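Local coordinates for penaeus monodon metallodensovirus major capsid protein (Penaeus monodon metallodensovirus, PDB 6WH7) that probably forms the shell of a shrimp densovirus by assembling in sixty copies into a closed capsid that encloses the viral genome, at residues M80-W85 with G270-F275; H159-Q164 with F205-Y210. All coordinates share one frame; numbering follows the deposited sequence.

Interaction 1: M80-W85 with G270-F275; sequences MIVIPW and GHYLSF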
ATOM      1  N   MET A  80     -38.594  85.425  45.971  1.00 18.28           N
ATOM      2  CA  MET A  80     -37.730  84.257  45.885  1.00 18.28           C
ATOM      3  C   MET A  80     -36.542  84.440  46.816  1.00 18.28           C
ATOM      4  O   MET A  80     -36.162  85.559  47.153  1.00 18.28           O
ATOM      5  CB  MET A  80     -37.225  84.044  44.460  1.00 18.99           C
ATOM      6  CG  MET A  80     -36.156  85.030  44.078  1.00 18.99           C
ATOM      7  SD  MET A  80     -35.865  85.180  42.327  1.00 18.99           S
ATOM      8  CE  MET A  80     -37.019  86.477  41.967  1.00 18.99           C
ATOM      9  N   ILE A  81     -35.957  83.325  47.232  1.00 15.83           N
ATOM     10  CA  ILE A  81     -34.706  83.335  47.979  1.00 15.83           C
ATOM     11  C   ILE A  81     -33.556  83.357  46.992  1.00 15.83           C
ATOM     12  O   ILE A  81     -33.513  82.557  46.055  1.00 15.83           O
ATOM     13  CB  ILE A  81     -34.598  82.117  48.908  1.00 16.30           C
ATOM     14  CG1 ILE A  81     -35.653  82.175  49.997  1.00 16.30           C
ATOM     15  CG2 ILE A  81     -33.231  82.058  49.539  1.00 16.30           C
ATOM     16  CD1 ILE A  81     -35.473  83.331  50.904  1.00 16.30           C
ATOM     17  N   VAL A  82     -32.622  84.269  47.201  1.00 14.97           N
ATOM     18  CA  VAL A  82     -31.462  84.424  46.338  1.00 14.97           C
ATOM     19  C   VAL A  82     -30.312  83.668  46.977  1.00 14.97           C
ATOM     20  O   VAL A  82     -29.890  84.000  48.089  1.00 14.97           O
ATOM     21  CB  VAL A  82     -31.116  85.904  46.144  1.00 14.99           C
ATOM     22  CG1 VAL A  82     -29.913  86.052  45.255  1.00 14.99           C
ATOM     23  CG2 VAL A  82     -32.304  86.636  45.582  1.00 14.99           C
ATOM     24  N   ILE A  83     -29.814  82.645  46.298  1.00 13.51           N
ATOM     25  CA  ILE A  83     -28.714  81.865  46.849  1.00 13.51           C
ATOM     26  C   ILE A  83     -27.434  82.620  46.530  1.00 13.51           C
ATOM     27  O   ILE A  83     -27.027  82.667  45.363  1.00 13.51           O
ATOM     28  CB  ILE A  83     -28.674  80.445  46.268  1.00 12.94           C
ATOM     29  CG1 ILE A  83     -30.056  79.803  46.315  1.00 12.94           C
ATOM     30  CG2 ILE A  83     -27.694  79.596  47.028  1.00 12.94           C
ATOM     31  CD1 ILE A  83     -30.645  79.760  47.652  1.00 12.94           C
ATOM     32  N   PRO A  84     -26.760  83.203  47.505  1.00 13.21           N
ATOM     33  CA  PRO A  84     -25.535  83.961  47.230  1.00 13.21           C
ATOM     34  C   PRO A  84     -24.358  83.030  46.976  1.00 13.21           C
ATOM     35  O   PRO A  84     -23.290  83.174  47.567  1.00 13.21           O
ATOM     36  CB  PRO A  84     -25.350  84.778  48.508  1.00 13.79           C
ATOM     37  CG  PRO A  84     -25.920  83.926  49.546  1.00 13.79           C
ATOM     38  CD  PRO A  84     -27.055  83.170  48.943  1.00 13.79           C
ATOM     39  N   TRP A  85     -24.555  82.070  46.087  1.00 12.30           N
ATOM     40  CA  TRP A  85     -23.585  81.011  45.892  1.00 12.30           C
ATOM     41  C   TRP A  85     -22.474  81.443  44.963  1.00 12.30           C
ATOM     42  O   TRP A  85     -21.556  80.663  44.710  1.00 12.30           O
ATOM     43  CB  TRP A  85     -24.283  79.778  45.330  1.00 11.50           C
ATOM     44  CG  TRP A  85     -24.509  79.851  43.864  1.00 11.50           C
ATOM     45  CD1 TRP A  85     -25.324  80.704  43.200  1.00 11.50           C
ATOM     46  CD2 TRP A  85     -23.981  78.957  42.886  1.00 11.50           C
ATOM     47  NE1 TRP A  85     -25.276  80.451  41.853  1.00 11.50           N
ATOM     48  CE2 TRP A  85     -24.466  79.367  41.641  1.00 11.50           C
ATOM     49  CE3 TRP A  85     -23.120  77.858  42.942  1.00 11.50           C
ATOM     50  CZ2 TRP A  85     -24.126  78.720  40.467  1.00 11.50           C
ATOM     51  CZ3 TRP A  85     -22.788  77.220  41.781  1.00 11.50           C
ATOM     52  CH2 TRP A  85     -23.286  77.651  40.555  1.00 11.50           C
ATOM     53  N   GLY A 270     -27.750  82.418  38.372  1.00 13.08           N
ATOM     54  CA  GLY A 270     -28.441  82.733  39.606  1.00 13.08           C
ATOM     55  C   GLY A 270     -29.180  81.527  40.117  1.00 13.08           C
ATOM     56  O   GLY A 270     -29.919  80.878  39.373  1.00 13.08           O
ATOM     57  N   HIS A 271     -28.966  81.196  41.379  1.00 12.58           N
ATOM     58  CA  HIS A 271     -29.731  80.143  42.019  1.00 12.58           C
ATOM     59  C   HIS A 271     -30.745  80.762  42.960  1.00 12.58           C
ATOM     60  O   HIS A 271     -30.444  81.714  43.680  1.00 12.58           O
ATOM     61  CB  HIS A 271     -28.850  79.144  42.757  1.00 11.16           C
ATOM     62  CG  HIS A 271     -28.031  78.287  41.849  1.00 11.16           C
ATOM     63  ND1 HIS A 271     -27.177  77.317  42.316  1.00 11.16           N
ATOM     64  CD2 HIS A 271     -27.913  78.275  40.504  1.00 11.16           C
ATOM     65  CE1 HIS A 271     -26.592  76.721  41.296  1.00 11.16           C
ATOM     66  NE2 HIS A 271     -27.015  77.290  40.185  1.00 11.16           N
ATOM     67  N   TYR A 272     -31.949  80.219  42.927  1.00 13.02           N
ATOM     68  CA  TYR A 272     -33.115  80.842  43.517  1.00 13.02           C
ATOM     69  C   TYR A 272     -33.977  79.763  44.137  1.00 13.02           C
ATOM     70  O   TYR A 272     -34.144  78.688  43.560  1.00 13.02           O
ATOM     71  CB  TYR A 272     -33.906  81.593  42.455  1.00 13.88           C
ATOM     72  CG  TYR A 272     -33.154  82.726  41.817  1.00 13.88           C
ATOM     73  CD1 TYR A 272     -32.733  83.812  42.555  1.00 13.88           C
ATOM     74  CD2 TYR A 272     -32.785  82.659  40.492  1.00 13.88           C
ATOM     75  CE1 TYR A 272     -32.039  84.832  41.968  1.00 13.88           C
ATOM     76  CE2 TYR A 272     -32.084  83.665  39.905  1.00 13.88           C
ATOM     77  CZ  TYR A 272     -31.713  84.747  40.644  1.00 13.88           C
ATOM     78  OH  TYR A 272     -31.008  85.750  40.039  1.00 13.88           O
ATOM     79  N   LEU A 273     -34.513  80.049  45.311  1.00 14.51           N
ATOM     80  CA  LEU A 273     -35.479  79.181  45.955  1.00 14.51           C
ATOM     81  C   LEU A 273     -36.827  79.874  45.972  1.00 14.51           C
ATOM     82  O   LEU A 273     -36.913  81.082  46.194  1.00 14.51           O
ATOM     83  CB  LEU A 273     -35.045  78.813  47.369  1.00 13.82           C
ATOM     84  CG  LEU A 273     -33.799  77.942  47.382  1.00 13.82           C
ATOM     85  CD1 LEU A 273     -33.343  77.675  48.784  1.00 13.82           C
ATOM     86  CD2 LEU A 273     -34.065  76.654  46.657  1.00 13.82           C
ATOM     87  N   SER A 274     -37.876  79.103  45.730  1.00 15.58           N
ATOM     88  CA  SER A 274     -39.202  79.668  45.570  1.00 15.58           C
ATOM     89  C   SER A 274     -40.215  78.598  45.921  1.00 15.58           C
ATOM     90  O   SER A 274     -39.906  77.407  45.933  1.00 15.58           O
ATOM     91  CB  SER A 274     -39.409  80.180  44.144  1.00 17.15           C
ATOM     92  OG  SER A 274     -40.689  80.744  43.981  1.00 17.15           O
ATOM     93  N   PHE A 275     -41.428  79.037  46.216  1.00 17.03           N
ATOM     94  CA  PHE A 275     -42.481  78.077  46.454  1.00 17.03           C
ATOM     95  C   PHE A 275     -43.576  78.243  45.416  1.00 17.03           C
ATOM     96  O   PHE A 275     -43.786  79.344  44.903  1.00 17.03           O
ATOM     97  CB  PHE A 275     -43.080  78.227  47.855  1.00 18.45           C
ATOM     98  CG  PHE A 275     -42.118  77.927  48.947  1.00 18.45           C
ATOM     99  CD1 PHE A 275     -41.843  76.628  49.305  1.00 18.45           C
ATOM    100  CD2 PHE A 275     -41.492  78.945  49.626  1.00 18.45           C
ATOM    101  CE1 PHE A 275     -40.960  76.354  50.303  1.00 18.45           C
ATOM    102  CE2 PHE A 275     -40.609  78.668  50.630  1.00 18.45           C
ATOM    103  CZ  PHE A 275     -40.344  77.376  50.967  1.00 18.45           C
TER
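W85 and H271 stack their rings face to face at one end of this antiparallel pair of strands. The five-membered ring of W85 and the imidazole have centroids 3.8 Å apart and planes only 10° apart. W85 CE2 lies over the centre of the imidazole. Both rings are also fixed by polar partners outside the segments: W85 NE1 bonds to A269 O, and H271 ND1 to Y126 OH. The I81-L273 pair is equally tight, with I81 N to L273 O at 2.6 Å and L273 N to I81 O at 2.8 Å. On the same face as H271, I83 CD1 reaches L273 CD1 at 3.6 Å. M80 CG lies between the backbone N and the carbonyl carbon (chi1 75°). This carries the chain alongside Y272 and brings SD over the ring face, a Met-aromatic contact. Other touches are lighter: V82 CG2 to Y272 CE1 at 4.0 Å and M80 CB to S274 CB at 4.4 Å. There is no solvent side, for every touching residue is buried. Three backbone bonds, the third from I83 N to H271 O, join the strands, and aromatic, sulfur and aliphatic groups pack on both faces, as in the core of a viral jelly roll.

Interaction 2: H159-Q164 with F205-Y210; sequences HSIDDQ and FNKNRY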
ATOM      1  N   HIS A 159     -36.250  74.908  43.289  1.00 13.06           N
ATOM      2  CA  HIS A 159     -34.906  75.420  43.088  1.00 13.06           C
ATOM      3  C   HIS A 159     -34.789  75.865  41.642  1.00 13.06           C
ATOM      4  O   HIS A 159     -34.969  75.060  40.726  1.00 13.06           O
ATOM      5  CB  HIS A 159     -33.838  74.380  43.385  1.00 12.16           C
ATOM      6  CG  HIS A 159     -32.453  74.931  43.305  1.00 12.16           C
ATOM      7  ND1 HIS A 159     -31.916  75.729  44.285  1.00 12.16           N
ATOM      8  CD2 HIS A 159     -31.542  74.899  42.308  1.00 12.16           C
ATOM      9  CE1 HIS A 159     -30.702  76.103  43.930  1.00 12.16           C
ATOM     10  NE2 HIS A 159     -30.453  75.617  42.732  1.00 12.16           N
ATOM     11  N   SER A 160     -34.477  77.132  41.437  1.00 12.99           N
ATOM     12  CA  SER A 160     -34.407  77.706  40.109  1.00 12.99           C
ATOM     13  C   SER A 160     -32.976  78.110  39.805  1.00 12.99           C
ATOM     14  O   SER A 160     -32.329  78.771  40.618  1.00 12.99           O
ATOM     15  CB  SER A 160     -35.329  78.913  39.999  1.00 14.23           C
ATOM     16  OG  SER A 160     -36.675  78.537  40.197  1.00 14.23           O
ATOM     17  N   ILE A 161     -32.486  77.699  38.646  1.00 14.04           N
ATOM     18  CA  ILE A 161     -31.216  78.160  38.112  1.00 14.04           C
ATOM     19  C   ILE A 161     -31.530  79.059  36.932  1.00 14.04           C
ATOM     20  O   ILE A 161     -32.240  78.647  36.011  1.00 14.04           O
ATOM     21  CB  ILE A 161     -30.321  76.993  37.677  1.00 12.80           C
ATOM     22  CG1 ILE A 161     -29.960  76.119  38.867  1.00 12.80           C
ATOM     23  CG2 ILE A 161     -29.075  77.514  37.035  1.00 12.80           C
ATOM     24  CD1 ILE A 161     -29.244  74.879  38.477  1.00 12.80           C
ATOM     25  N   ASP A 162     -31.005  80.272  36.943  1.00 14.85           N
ATOM     26  CA  ASP A 162     -31.317  81.216  35.885  1.00 14.85           C
ATOM     27  C   ASP A 162     -30.143  81.199  34.919  1.00 14.85           C
ATOM     28  O   ASP A 162     -29.167  81.929  35.090  1.00 14.85           O
ATOM     29  CB  ASP A 162     -31.542  82.598  36.482  1.00 16.31           C
ATOM     30  CG  ASP A 162     -32.087  83.573  35.491  1.00 16.31           C
ATOM     31  OD1 ASP A 162     -32.414  83.156  34.365  1.00 16.31           O
ATOM     32  OD2 ASP A 162     -32.191  84.761  35.841  1.00 16.31           O
ATOM     33  N   ASP A 163     -30.285  80.412  33.858  1.00 16.62           N
ATOM     34  CA  ASP A 163     -29.270  80.228  32.832  1.00 16.62           C
ATOM     35  C   ASP A 163     -29.345  81.294  31.760  1.00 16.62           C
ATOM     36  O   ASP A 163     -28.314  81.790  31.297  1.00 16.62           O
ATOM     37  CB  ASP A 163     -29.421  78.847  32.208  1.00 18.02           C
ATOM     38  CG  ASP A 163     -28.996  77.747  33.142  1.00 18.02           C
ATOM     39  OD1 ASP A 163     -28.219  78.036  34.069  1.00 18.02           O
ATOM     40  OD2 ASP A 163     -29.452  76.599  32.965  1.00 18.02           O
ATOM     41  N   GLN A 164     -30.558  81.634  31.342  1.00 17.33           N
ATOM     42  CA  GLN A 164     -30.768  82.690  30.370  1.00 17.33           C
ATOM     43  C   GLN A 164     -30.591  84.070  30.972  1.00 17.33           C
ATOM     44  O   GLN A 164     -30.629  85.054  30.232  1.00 17.33           O
ATOM     45  CB  GLN A 164     -32.153  82.546  29.763  1.00 18.03           C
ATOM     46  CG  GLN A 164     -32.327  81.269  28.970  1.00 18.03           C
ATOM     47  CD  GLN A 164     -31.516  81.262  27.698  1.00 18.03           C
ATOM     48  OE1 GLN A 164     -30.418  80.723  27.651  1.00 18.03           O
ATOM     49  NE2 GLN A 164     -32.068  81.847  26.649  1.00 18.03           N
ATOM     50  N   PHE A 205     -37.499  81.305  34.916  1.00 15.82           N
ATOM     51  CA  PHE A 205     -36.178  80.701  35.012  1.00 15.82           C
ATOM     52  C   PHE A 205     -36.108  79.402  34.224  1.00 15.82           C
ATOM     53  O   PHE A 205     -37.055  78.616  34.202  1.00 15.82           O
ATOM     54  CB  PHE A 205     -35.822  80.470  36.475  1.00 15.20           C
ATOM     55  CG  PHE A 205     -35.632  81.738  37.245  1.00 15.20           C
ATOM     56  CD1 PHE A 205     -35.173  82.869  36.619  1.00 15.20           C
ATOM     57  CD2 PHE A 205     -35.982  81.820  38.573  1.00 15.20           C
ATOM     58  CE1 PHE A 205     -35.016  84.037  37.314  1.00 15.20           C
ATOM     59  CE2 PHE A 205     -35.835  82.988  39.268  1.00 15.20           C
ATOM     60  CZ  PHE A 205     -35.349  84.097  38.640  1.00 15.20           C
ATOM     61  N   ASN A 206     -34.981  79.204  33.548  1.00 15.69           N
ATOM     62  CA  ASN A 206     -34.762  78.039  32.707  1.00 15.69           C
ATOM     63  C   ASN A 206     -34.894  76.734  33.471  1.00 15.69           C
ATOM     64  O   ASN A 206     -35.848  75.981  33.264  1.00 15.69           O
ATOM     65  CB  ASN A 206     -33.380  78.106  32.065  1.00 16.81           C
ATOM     66  CG  ASN A 206     -33.145  76.985  31.097  1.00 16.81           C
ATOM     67  OD1 ASN A 206     -34.056  76.541  30.412  1.00 16.81           O
ATOM     68  ND2 ASN A 206     -31.929  76.479  31.074  1.00 16.81           N
ATOM     69  N   LYS A 207     -33.938  76.453  34.345  1.00 14.89           N
ATOM     70  CA  LYS A 207     -33.916  75.204  35.088  1.00 14.89           C
ATOM     71  C   LYS A 207     -34.631  75.412  36.410  1.00 14.89           C
ATOM     72  O   LYS A 207     -34.208  76.233  37.226  1.00 14.89           O
ATOM     73  CB  LYS A 207     -32.486  74.729  35.325  1.00 16.27           C
ATOM     74  CG  LYS A 207     -31.751  74.367  34.065  1.00 16.27           C
ATOM     75  CD  LYS A 207     -30.366  73.845  34.367  1.00 16.27           C
ATOM     76  CE  LYS A 207     -30.439  72.475  35.003  1.00 16.27           C
ATOM     77  NZ  LYS A 207     -30.979  71.468  34.055  1.00 16.27           N
ATOM     78  N   ASN A 208     -35.718  74.683  36.611  1.00 14.38           N
ATOM     79  CA  ASN A 208     -36.493  74.752  37.839  1.00 14.38           C
ATOM     80  C   ASN A 208     -36.680  73.329  38.326  1.00 14.38           C
ATOM     81  O   ASN A 208     -37.354  72.539  37.667  1.00 14.38           O
ATOM     82  CB  ASN A 208     -37.843  75.414  37.600  1.00 15.03           C
ATOM     83  CG  ASN A 208     -37.715  76.833  37.159  1.00 15.03           C
ATOM     84  OD1 ASN A 208     -37.463  77.723  37.959  1.00 15.03           O
ATOM     85  ND2 ASN A 208     -37.890  77.063  35.873  1.00 15.03           N
ATOM     86  N   ARG A 209     -36.098  73.000  39.466  1.00 14.34           N
ATOM     87  CA  ARG A 209     -36.301  71.702  40.092  1.00 14.34           C
ATOM     88  C   ARG A 209     -37.374  71.843  41.151  1.00 14.34           C
ATOM     89  O   ARG A 209     -37.260  72.689  42.038  1.00 14.34           O
ATOM     90  CB  ARG A 209     -35.012  71.178  40.714  1.00 14.79           C
ATOM     91  CG  ARG A 209     -33.973  70.796  39.707  1.00 14.79           C
ATOM     92  CD  ARG A 209     -32.692  70.369  40.370  1.00 14.79           C
ATOM     93  NE  ARG A 209     -31.701  69.986  39.377  1.00 14.79           N
ATOM     94  CZ  ARG A 209     -30.950  70.853  38.713  1.00 14.79           C
ATOM     95  NH1 ARG A 209     -31.084  72.147  38.936  1.00 14.79           N
ATOM     96  NH2 ARG A 209     -30.073  70.428  37.821  1.00 14.79           N
ATOM     97  N   TYR A 210     -38.416  71.026  41.062  1.00 15.30           N
ATOM     98  CA  TYR A 210     -39.399  70.962  42.131  1.00 15.30           C
ATOM     99  C   TYR A 210     -38.912  69.900  43.096  1.00 15.30           C
ATOM    100  O   TYR A 210     -38.888  68.714  42.766  1.00 15.30           O
ATOM    101  CB  TYR A 210     -40.803  70.643  41.629  1.00 15.15           C
ATOM    102  CG  TYR A 210     -41.390  71.658  40.685  1.00 15.15           C
ATOM    103  CD1 TYR A 210     -40.853  72.917  40.569  1.00 15.15           C
ATOM    104  CD2 TYR A 210     -42.575  71.405  40.036  1.00 15.15           C
ATOM    105  CE1 TYR A 210     -41.404  73.852  39.736  1.00 15.15           C
ATOM    106  CE2 TYR A 210     -43.153  72.342  39.211  1.00 15.15           C
ATOM    107  CZ  TYR A 210     -42.564  73.564  39.066  1.00 15.15           C
ATOM    108  OH  TYR A 210     -43.131  74.506  38.248  1.00 15.15           O
TER
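F205 overlaps D162, its side chain crossing the aspartate at about a right angle. The carboxylate and ring planes are 43° apart, and D162 CG is 3.4 Å from F205 CD1. The carboxylate is spoken for elsewhere: OD1 takes the backbone N of C166 and OD2 that of L167. The other flank of the same ring meets S160, whose CB comes to 3.3 Å from F205 CD2, with OG at the ring edge. That hydroxyl donates to N208 OD1 at 2.5 Å, in the carbonyl plane of the amide. S160 and N208 form a non-hydrogen-bonded pair, so this side-chain bond ties the strands between two backbone-bonded pairs. In those pairs R209 N bonds to H159 O and I161 N to K207 O, each at 2.7 Å.

On the face of I161, R209 runs extended from CG to NE, and its guanidinium edge meets I161, with NH1 3.3 Å from CD1. NH1 also lies near the plane of the H159 ring, at its edge. Beyond the strand, N206 CG stands opposite the backbone N (chi1 -175°), which sends the amide toward D163. There N206 ND2 gives a bond of 3.1 Å to D163 OD2, on the lone pair turned away from the other oxygen. The carboxylate and amide planes are 62° apart. N206 OD1 accepts a bond from Y52 N of a second subunit. K207 lays its methylene CD beside D163 OD2, but bends at chi3 and chi4, and NZ stays 5.5 Å from that oxygen. Any charge attraction there is probably modest. Side-chain polar bonds thus supplement the backbone ones, one inside the pair (S160 to N208) and one past its end (N206 to D163). N206 also meets the second subunit, as do R209 and Y210, which continue the sheet across the interface.

In the fold
Both interactions belong to one antiparallel sheet, whose order 79-83, 270-274, 157-162, 207-211 matches the CHEF sheet of the viral jelly roll. Interaction 1 would then join C to H, and interaction 2 E to F. Strands 270-274 and 157-162 are neighbours, with Y272 O to S160 N and G270 O to D162 N as probable hydrogen bonds. The rings of Y272 and F205 stack between the two contacts. Interaction 1 is wholly buried, touches no other chain and is largely apolar and aromatic. Interaction 2 is mostly buried too, but lies farther from the chain centre, has partly exposed charged residues and meets two other subunits.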